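Local coordinates for protein Alpha/beta hydrolase (Streptomyces albidoflavus, PDB 6KSU) that probably catalyses the head-to-tail macrolactamization of non-ribosomal peptides, joining ends of opposite chirality, as a penicillin-binding-protein-type cyclase, at residues P226-R234 / L348-P356; T127-T135 / D306-R314. All blocks are in the same frame, centred on the assembly; numbering follows the deposited sequence.

Interaction 1. Residues P226-R234 / L348-P356; sequences PVAEGHALR and LTANSTAGP
Asn351 ND2 is held by two carbonyl oxygens. It donates to Glu229 O at 2.9 Å, nearly along the C=O axis, although the bond is bent at the hydrogen, and Leu64 O takes a second hydrogen bond from it. Ala228 CB lies 3.8 Å from Asn351 ND2.

The Asn351 side chain runs alongside the His231 ring, pointing the same way, with amide and imidazole planes 63° apart. His231 ND1 donates to Asn351 O at 2.9 Å, reaching it with its ring edge and tilted a little out of the carbonyl plane, while Gly230 CA adds a C-H...O contact of 3.6 Å to the same Asn351 O. His231 CG stands anti to its own carbonyl carbon, beside the backbone N (chi1 -58°), which sets the ring beside Asn351, and chi2 of 71° brings ND1 to its carbonyl oxygen.

One step further on, Thr353 N donates to His231 O at 2.9 Å, and Ser352 CA lies 3.2 Å from the same His231 O. The apolar end of the contact is small: Thr353 CG2 meets Ala232 CB at 3.5 Å. Ser352 begins a type I turn that carries the chain from strand 344-350 into helix 355-365, and its OG accepts a weak capping bond from Ala354 N.

The contact therefore fastens the loop carrying strand 231-232 to the exit of an inner strand of the seven-stranded sheet, mostly through backbone carbonyls. His231 donates through ND1, and its NE2 receives Val67 N; two such bonds would fix the rotation of the ring and are consistent with a neutral imidazole protonated on ND1.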
loop_
_atom_site.group_PDB
_atom_site.type_symbol
_atom_site.label_atom_id
_atom_site.label_comp_id
_atom_site.label_asym_id
_atom_site.label_seq_id
_atom_site.Cartn_x
_atom_site.Cartn_y
_atom_site.Cartn_z
ATOM N N PRO A 226 11.165 -3.688 -20.664
ATOM C CA PRO A 226 12.369 -3.604 -19.834
ATOM C C PRO A 226 11.968 -3.280 -18.400
ATOM O O PRO A 226 11.134 -2.404 -18.148
ATOM C CB PRO A 226 13.187 -2.481 -20.482
ATOM C CG PRO A 226 12.217 -1.693 -21.277
ATOM C CD PRO A 226 11.168 -2.672 -21.733
ATOM N N VAL A 227 12.525 -4.042 -17.468
ATOM C CA VAL A 227 12.164 -3.950 -16.064
ATOM C C VAL A 227 13.408 -3.629 -15.254
ATOM O O VAL A 227 14.536 -3.967 -15.637
ATOM C CB VAL A 227 11.515 -5.255 -15.558
ATOM C CG1 VAL A 227 10.112 -5.348 -16.066
ATOM C CG2 VAL A 227 12.338 -6.454 -16.029
ATOM N N ALA A 228 13.181 -2.990 -14.105
ATOM C CA ALA A 228 14.232 -2.722 -13.152
ATOM C C ALA A 228 14.322 -3.869 -12.175
ATOM O O ALA A 228 13.304 -4.391 -11.724
ATOM C CB ALA A 228 13.974 -1.420 -12.396
ATOM N N GLU A 229 15.550 -4.252 -11.852
ATOM C CA GLU A 229 15.812 -5.157 -10.749
ATOM C C GLU A 229 15.994 -4.381 -9.445
ATOM O O GLU A 229 16.261 -3.169 -9.433
ATOM C CB GLU A 229 17.056 -5.997 -11.033
ATOM C CG GLU A 229 17.352 -6.184 -12.508
ATOM C CD GLU A 229 18.198 -7.412 -12.763
ATOM O OE1 GLU A 229 18.726 -7.564 -13.888
ATOM O OE2 GLU A 229 18.329 -8.233 -11.832
ATOM N N GLY A 230 15.807 -5.107 -8.329
ATOM C CA GLY A 230 16.026 -4.551 -7.008
ATOM C C GLY A 230 17.473 -4.709 -6.517
ATOM O O GLY A 230 18.219 -5.588 -6.953
ATOM N N HIS A 231 17.852 -3.837 -5.583
ATOM C CA HIS A 231 19.230 -3.679 -5.158
ATOM C C HIS A 231 19.261 -3.353 -3.674
ATOM O O HIS A 231 18.321 -2.764 -3.136
ATOM C CB HIS A 231 19.958 -2.568 -5.949
ATOM C CG HIS A 231 19.977 -2.782 -7.439
ATOM N ND1 HIS A 231 18.850 -2.668 -8.230
ATOM C CD2 HIS A 231 20.991 -3.103 -8.279
ATOM C CE1 HIS A 231 19.170 -2.907 -9.491
ATOM N NE2 HIS A 231 20.464 -3.172 -9.549
ATOM N N ALA A 232 20.347 -3.761 -3.017
ATOM C CA ALA A 232 20.568 -3.491 -1.601
ATOM C C ALA A 232 22.063 -3.508 -1.316
ATOM O O ALA A 232 22.791 -4.345 -1.852
ATOM C CB ALA A 232 19.877 -4.523 -0.706
ATOM N N LEU A 233 22.508 -2.590 -0.467
ATOM C CA LEU A 233 23.911 -2.569 -0.060
ATOM C C LEU A 233 24.251 -3.805 0.761
ATOM O O LEU A 233 23.582 -4.116 1.747
ATOM C CB LEU A 233 24.218 -1.309 0.743
ATOM C CG LEU A 233 25.217 -0.378 0.076
ATOM C CD1 LEU A 233 25.537 0.784 0.990
ATOM C CD2 LEU A 233 26.483 -1.150 -0.313
ATOM N N ARG A 234 25.272 -4.524 0.339
ATOM C CA ARG A 234 25.791 -5.637 1.109
ATOM C C ARG A 234 26.979 -5.198 1.961
ATOM O O ARG A 234 27.666 -4.225 1.649
ATOM C CB ARG A 234 26.191 -6.779 0.186
ATOM C CG ARG A 234 24.997 -7.559 -0.283
ATOM C CD ARG A 234 25.463 -8.763 -1.033
ATOM N NE ARG A 234 26.431 -8.365 -2.044
ATOM C CZ ARG A 234 26.223 -8.495 -3.344
ATOM N NH1 ARG A 234 25.088 -9.023 -3.775
ATOM N NH2 ARG A 234 27.145 -8.105 -4.207
ATOM N N LEU A 348 6.896 8.160 -7.508
ATOM C CA LEU A 348 8.321 7.895 -7.413
ATOM C C LEU A 348 8.502 6.392 -7.463
ATOM O O LEU A 348 7.814 5.668 -6.730
ATOM C CB LEU A 348 8.901 8.483 -6.117
ATOM C CG LEU A 348 10.358 8.191 -5.806
ATOM C CD1 LEU A 348 11.232 8.928 -6.765
ATOM C CD2 LEU A 348 10.698 8.522 -4.360
ATOM N N THR A 349 9.379 5.916 -8.356
ATOM C CA THR A 349 9.837 4.532 -8.296
ATOM C C THR A 349 11.334 4.522 -8.018
ATOM O O THR A 349 12.065 5.408 -8.467
ATOM C CB THR A 349 9.504 3.728 -9.563
ATOM O OG1 THR A 349 10.078 4.321 -10.748
ATOM C CG2 THR A 349 7.984 3.601 -9.729
ATOM N N ALA A 350 11.772 3.549 -7.221
ATOM C CA ALA A 350 13.184 3.403 -6.920
ATOM C C ALA A 350 13.474 1.920 -6.824
ATOM O O ALA A 350 12.607 1.132 -6.444
ATOM C CB ALA A 350 13.582 4.146 -5.638
ATOM N N ASN A 351 14.691 1.541 -7.192
ATOM C CA ASN A 351 15.043 0.134 -7.247
ATOM C C ASN A 351 16.250 -0.185 -6.362
ATOM O O ASN A 351 17.004 -1.112 -6.654
ATOM C CB ASN A 351 15.253 -0.331 -8.699
ATOM C CG ASN A 351 16.547 0.208 -9.357
ATOM O OD1 ASN A 351 17.048 1.278 -9.011
ATOM N ND2 ASN A 351 17.063 -0.533 -10.341
ATOM N N SER A 352 16.406 0.517 -5.239
ATOM C CA SER A 352 17.286 0.030 -4.175
ATOM C C SER A 352 16.608 0.198 -2.812
ATOM O O SER A 352 15.659 0.964 -2.656
ATOM C CB SER A 352 18.645 0.736 -4.174
ATOM O OG SER A 352 18.501 2.043 -3.665
ATOM N N THR A 353 17.124 -0.515 -1.807
ATOM C CA THR A 353 16.580 -0.401 -0.462
ATOM C C THR A 353 16.608 1.033 0.066
ATOM O O THR A 353 15.917 1.325 1.043
ATOM C CB THR A 353 17.330 -1.347 0.503
ATOM O OG1 THR A 353 18.745 -1.210 0.332
ATOM C CG2 THR A 353 16.955 -2.787 0.229
ATOM N N ALA A 354 17.349 1.943 -0.562
ATOM C CA ALA A 354 17.341 3.334 -0.118
ATOM C C ALA A 354 16.146 4.129 -0.634
ATOM O O ALA A 354 15.977 5.294 -0.235
ATOM C CB ALA A 354 18.628 4.040 -0.547
ATOM N N GLY A 355 15.334 3.547 -1.517
ATOM C CA GLY A 355 14.107 4.169 -1.979
ATOM C C GLY A 355 13.289 4.876 -0.914
ATOM O O GLY A 355 12.906 6.041 -1.080
ATOM N N PRO A 356 12.994 4.188 0.198
ATOM C CA PRO A 356 12.215 4.842 1.265
ATOM C C PRO A 356 12.839 6.109 1.813
ATOM O O PRO A 356 12.108 7.079 2.047
ATOM C CB PRO A 356 12.121 3.749 2.333
ATOM C CG PRO A 356 12.099 2.506 1.525
ATOM C CD PRO A 356 13.121 2.744 0.451
#

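Interaction 2. Residues T127-T135 / D306-R314; sequences TVRQLLSHT and DGWGLGLMR
Leu132, in the last turn of helix 128-132, comes within 4.7 Å of Leu310, CA to CA, where the loop between strands 307-308 and 313-315 turns, and Gly311 N gives Leu132 O a weak bond of 3.4 Å. Next in the chain, Ser133 CA makes a C-H...O contact of 3.3 Å with Gly309 O.

Leu310 meets Leu132 with its CB and its CD2 branch, CD2 resting on Leu132 CB at 3.7 Å and touching Arg129 CG, an aliphatic part of a side chain whose NE goes off to a salt bridge with Asp105. The aromatic half is a T-shaped pair. His134 presents its CD2 edge over the five-membered ring of Trp308, planes at 88° and centroids 5.1 Å apart, while Met313 CB and the backbone of Leu312 lie against the opposite face of the indole, toward its rim. His134, with its positive phi (62°), belongs to a Schellman motif after the helix, and its CB is directed toward segment 306-314. One water ties the two rings together, accepting from Trp308 NE1 at 3.0 Å and bonded to His134 NE2 at 3.0 Å.

Trp308 also touches the group formed by Ser83, Lys86 and Tyr174, which fits the SxxK site of penicillin-binding proteins, and His134 stacks on Tyr174, so the pair probably helps to build the wall of the active site. Leu132 also packs on Ala90 and Val93 of helix 85-98 and on Leu182 of helix 176-189, while Met313 pairs through its backbone with Gly324 of strand 322-329.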
loop_
_atom_site.group_PDB
_atom_site.type_symbol
_atom_site.label_atom_id
_atom_site.label_comp_id
_atom_site.label_asym_id
_atom_site.label_seq_id
_atom_site.Cartn_x
_atom_site.Cartn_y
_atom_site.Cartn_z
ATOM N N THR A 127 -18.126 -7.304 2.272
ATOM C CA THR A 127 -18.461 -6.661 1.009
ATOM C C THR A 127 -17.229 -6.161 0.253
ATOM O O THR A 127 -16.177 -5.849 0.829
ATOM C CB THR A 127 -19.416 -5.498 1.246
ATOM O OG1 THR A 127 -18.776 -4.496 2.041
ATOM C CG2 THR A 127 -20.686 -6.002 1.977
ATOM N N VAL A 128 -17.390 -6.066 -1.066
ATOM C CA VAL A 128 -16.401 -5.385 -1.902
ATOM C C VAL A 128 -16.010 -4.034 -1.298
ATOM O O VAL A 128 -14.825 -3.693 -1.221
ATOM C CB VAL A 128 -16.942 -5.244 -3.343
ATOM C CG1 VAL A 128 -16.043 -4.339 -4.186
ATOM C CG2 VAL A 128 -17.065 -6.616 -3.987
ATOM N N ARG A 129 -16.986 -3.256 -0.825
ATOM C CA ARG A 129 -16.644 -1.965 -0.227
ATOM C C ARG A 129 -15.718 -2.122 0.980
ATOM O O ARG A 129 -14.785 -1.327 1.164
ATOM C CB ARG A 129 -17.905 -1.212 0.189
ATOM C CG ARG A 129 -17.632 0.246 0.572
ATOM C CD ARG A 129 -18.790 0.863 1.347
ATOM N NE ARG A 129 -20.016 0.875 0.544
ATOM C CZ ARG A 129 -20.212 1.646 -0.530
ATOM N NH1 ARG A 129 -19.267 2.486 -0.947
ATOM N NH2 ARG A 129 -21.365 1.582 -1.188
ATOM N N GLN A 130 -15.974 -3.130 1.825
ATOM C CA GLN A 130 -15.098 -3.368 2.963
ATOM C C GLN A 130 -13.736 -3.880 2.528
ATOM O O GLN A 130 -12.733 -3.564 3.168
ATOM C CB GLN A 130 -15.735 -4.368 3.928
ATOM C CG GLN A 130 -17.052 -3.893 4.538
ATOM C CD GLN A 130 -17.836 -5.027 5.173
ATOM O OE1 GLN A 130 -17.657 -6.191 4.819
ATOM N NE2 GLN A 130 -18.720 -4.692 6.108
ATOM N N LEU A 131 -13.691 -4.723 1.493
ATOM C CA LEU A 131 -12.405 -5.204 1.004
ATOM C C LEU A 131 -11.543 -4.037 0.529
ATOM O O LEU A 131 -10.402 -3.873 0.976
ATOM C CB LEU A 131 -12.602 -6.232 -0.110
ATOM C CG LEU A 131 -13.205 -7.597 0.258
ATOM C CD1 LEU A 131 -13.347 -8.412 -1.016
ATOM C CD2 LEU A 131 -12.364 -8.345 1.243
ATOM N N LEU A 132 -12.111 -3.172 -0.308
ATOM C CA LEU A 132 -11.379 -2.018 -0.827
ATOM C C LEU A 132 -10.744 -1.196 0.286
ATOM O O LEU A 132 -9.649 -0.633 0.111
ATOM C CB LEU A 132 -12.326 -1.117 -1.644
ATOM C CG LEU A 132 -12.532 -1.306 -3.163
ATOM C CD1 LEU A 132 -11.230 -1.238 -3.965
ATOM C CD2 LEU A 132 -13.233 -2.561 -3.523
ATOM N N SER A 133 -11.415 -1.123 1.434
ATOM C CA SER A 133 -11.071 -0.203 2.501
ATOM C C SER A 133 -10.338 -0.891 3.634
ATOM O O SER A 133 -10.036 -0.248 4.644
ATOM C CB SER A 133 -12.340 0.487 3.028
ATOM O OG SER A 133 -13.293 -0.457 3.493
ATOM N N HIS A 134 -10.065 -2.185 3.488
ATOM C CA HIS A 134 -9.402 -2.973 4.521
ATOM C C HIS A 134 -10.235 -3.022 5.804
ATOM O O HIS A 134 -9.704 -3.046 6.918
ATOM C CB HIS A 134 -7.986 -2.452 4.804
ATOM C CG HIS A 134 -7.088 -2.468 3.606
ATOM N ND1 HIS A 134 -6.454 -3.613 3.164
ATOM C CD2 HIS A 134 -6.728 -1.486 2.747
ATOM C CE1 HIS A 134 -5.750 -3.336 2.083
ATOM N NE2 HIS A 134 -5.893 -2.049 1.815
ATOM N N THR A 135 -11.553 -3.036 5.678
ATOM C CA THR A 135 -12.404 -3.109 6.856
ATOM C C THR A 135 -13.220 -4.389 6.857
ATOM O O THR A 135 -14.314 -4.426 7.411
ATOM C CB THR A 135 -13.331 -1.896 6.943
ATOM O OG1 THR A 135 -14.021 -1.739 5.704
ATOM C CG2 THR A 135 -12.564 -0.632 7.268
ATOM N N ASP A 306 -4.083 8.798 7.965
ATOM C CA ASP A 306 -5.191 9.403 8.699
ATOM C C ASP A 306 -6.553 8.856 8.290
ATOM O O ASP A 306 -7.493 8.904 9.090
ATOM C CB ASP A 306 -5.154 10.914 8.522
ATOM C CG ASP A 306 -3.891 11.504 9.055
ATOM O OD1 ASP A 306 -3.556 11.169 10.210
ATOM O OD2 ASP A 306 -3.223 12.274 8.330
ATOM N N GLY A 307 -6.680 8.318 7.086
ATOM C CA GLY A 307 -7.917 7.679 6.679
ATOM C C GLY A 307 -7.663 6.799 5.480
ATOM O O GLY A 307 -6.642 6.932 4.795
ATOM N N TRP A 308 -8.600 5.891 5.226
ATOM C CA TRP A 308 -8.531 5.039 4.047
ATOM C C TRP A 308 -9.867 5.072 3.327
ATOM O O TRP A 308 -10.931 5.043 3.959
ATOM C CB TRP A 308 -8.184 3.595 4.391
ATOM C CG TRP A 308 -7.248 2.976 3.404
ATOM C CD1 TRP A 308 -7.565 2.419 2.200
ATOM C CD2 TRP A 308 -5.820 2.854 3.540
ATOM N NE1 TRP A 308 -6.421 1.961 1.575
ATOM C CE2 TRP A 308 -5.343 2.213 2.382
ATOM C CE3 TRP A 308 -4.910 3.208 4.544
ATOM C CZ2 TRP A 308 -4.000 1.914 2.200
ATOM C CZ3 TRP A 308 -3.577 2.921 4.358
ATOM C CH2 TRP A 308 -3.130 2.286 3.191
ATOM N N GLY A 309 -9.802 5.110 2.010
ATOM C CA GLY A 309 -10.997 5.067 1.193
ATOM C C GLY A 309 -11.069 3.763 0.428
ATOM O O GLY A 309 -10.832 2.697 0.991
ATOM N N LEU A 310 -11.385 3.815 -0.858
ATOM C CA LEU A 310 -11.392 2.613 -1.688
ATOM C C LEU A 310 -10.107 2.629 -2.515
ATOM O O LEU A 310 -10.048 3.224 -3.583
ATOM C CB LEU A 310 -12.642 2.562 -2.558
ATOM C CG LEU A 310 -13.954 2.902 -1.838
ATOM C CD1 LEU A 310 -15.149 2.873 -2.808
ATOM C CD2 LEU A 310 -14.194 1.961 -0.662
ATOM N N GLY A 311 -9.065 1.986 -1.998
ATOM C CA GLY A 311 -7.803 1.886 -2.699
ATOM C C GLY A 311 -6.912 3.104 -2.618
ATOM O O GLY A 311 -5.858 3.114 -3.257
ATOM N N LEU A 312 -7.316 4.138 -1.891
ATOM C CA LEU A 312 -6.468 5.274 -1.560
ATOM C C LEU A 312 -6.469 5.486 -0.050
ATOM O O LEU A 312 -7.503 5.326 0.602
ATOM C CB LEU A 312 -6.950 6.532 -2.244
ATOM C CG LEU A 312 -6.769 6.631 -3.765
ATOM C CD1 LEU A 312 -7.817 7.573 -4.313
ATOM C CD2 LEU A 312 -5.354 7.104 -4.124
ATOM N N MET A 313 -5.315 5.848 0.495
ATOM C CA MET A 313 -5.200 6.369 1.849
ATOM C C MET A 313 -5.117 7.897 1.817
ATOM O O MET A 313 -4.815 8.501 0.784
ATOM C CB MET A 313 -3.958 5.794 2.560
ATOM C CG MET A 313 -2.631 6.488 2.179
ATOM S SD MET A 313 -1.171 5.580 2.721
ATOM C CE MET A 313 0.159 6.512 1.980
ATOM N N ARG A 314 -5.352 8.514 2.979
ATOM C CA ARG A 314 -5.316 9.962 3.153
ATOM C C ARG A 314 -4.256 10.350 4.181
ATOM O O ARG A 314 -4.203 9.770 5.274
ATOM C CB ARG A 314 -6.688 10.480 3.602
ATOM C CG ARG A 314 -6.716 11.952 3.944
ATOM C CD ARG A 314 -8.136 12.424 4.171
ATOM N NE ARG A 314 -8.738 11.816 5.358
ATOM C CZ ARG A 314 -8.514 12.225 6.599
ATOM N NH1 ARG A 314 -7.682 13.236 6.827
ATOM N NH2 ARG A 314 -9.108 11.611 7.615
HETATM O O HOH W 1 -5.516 -0.115 -0.412
#

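Overall arrangement
From the N terminus the chain forms helix 23-41, then strands 46-53 and 56-63, and enters the helical part, which includes 127-135. Segment 226-234 comes next; 306-314 then closes interaction 2, a loop of 170 intervening residues, and 348-356 closes interaction 1, a loop of 113. The order alternates, so the two loops cross. Both contacts reach the same seven-stranded sheet: interaction 2 joins its edge strand 307-308, at the end away from strand 56-63, and the adjoining turn to the helices, and interaction 1 joins the end of inner strand 344-350 to the loop with strand 231-232. Their centres are 28 Å apart, and their nearest atoms about 12 Å.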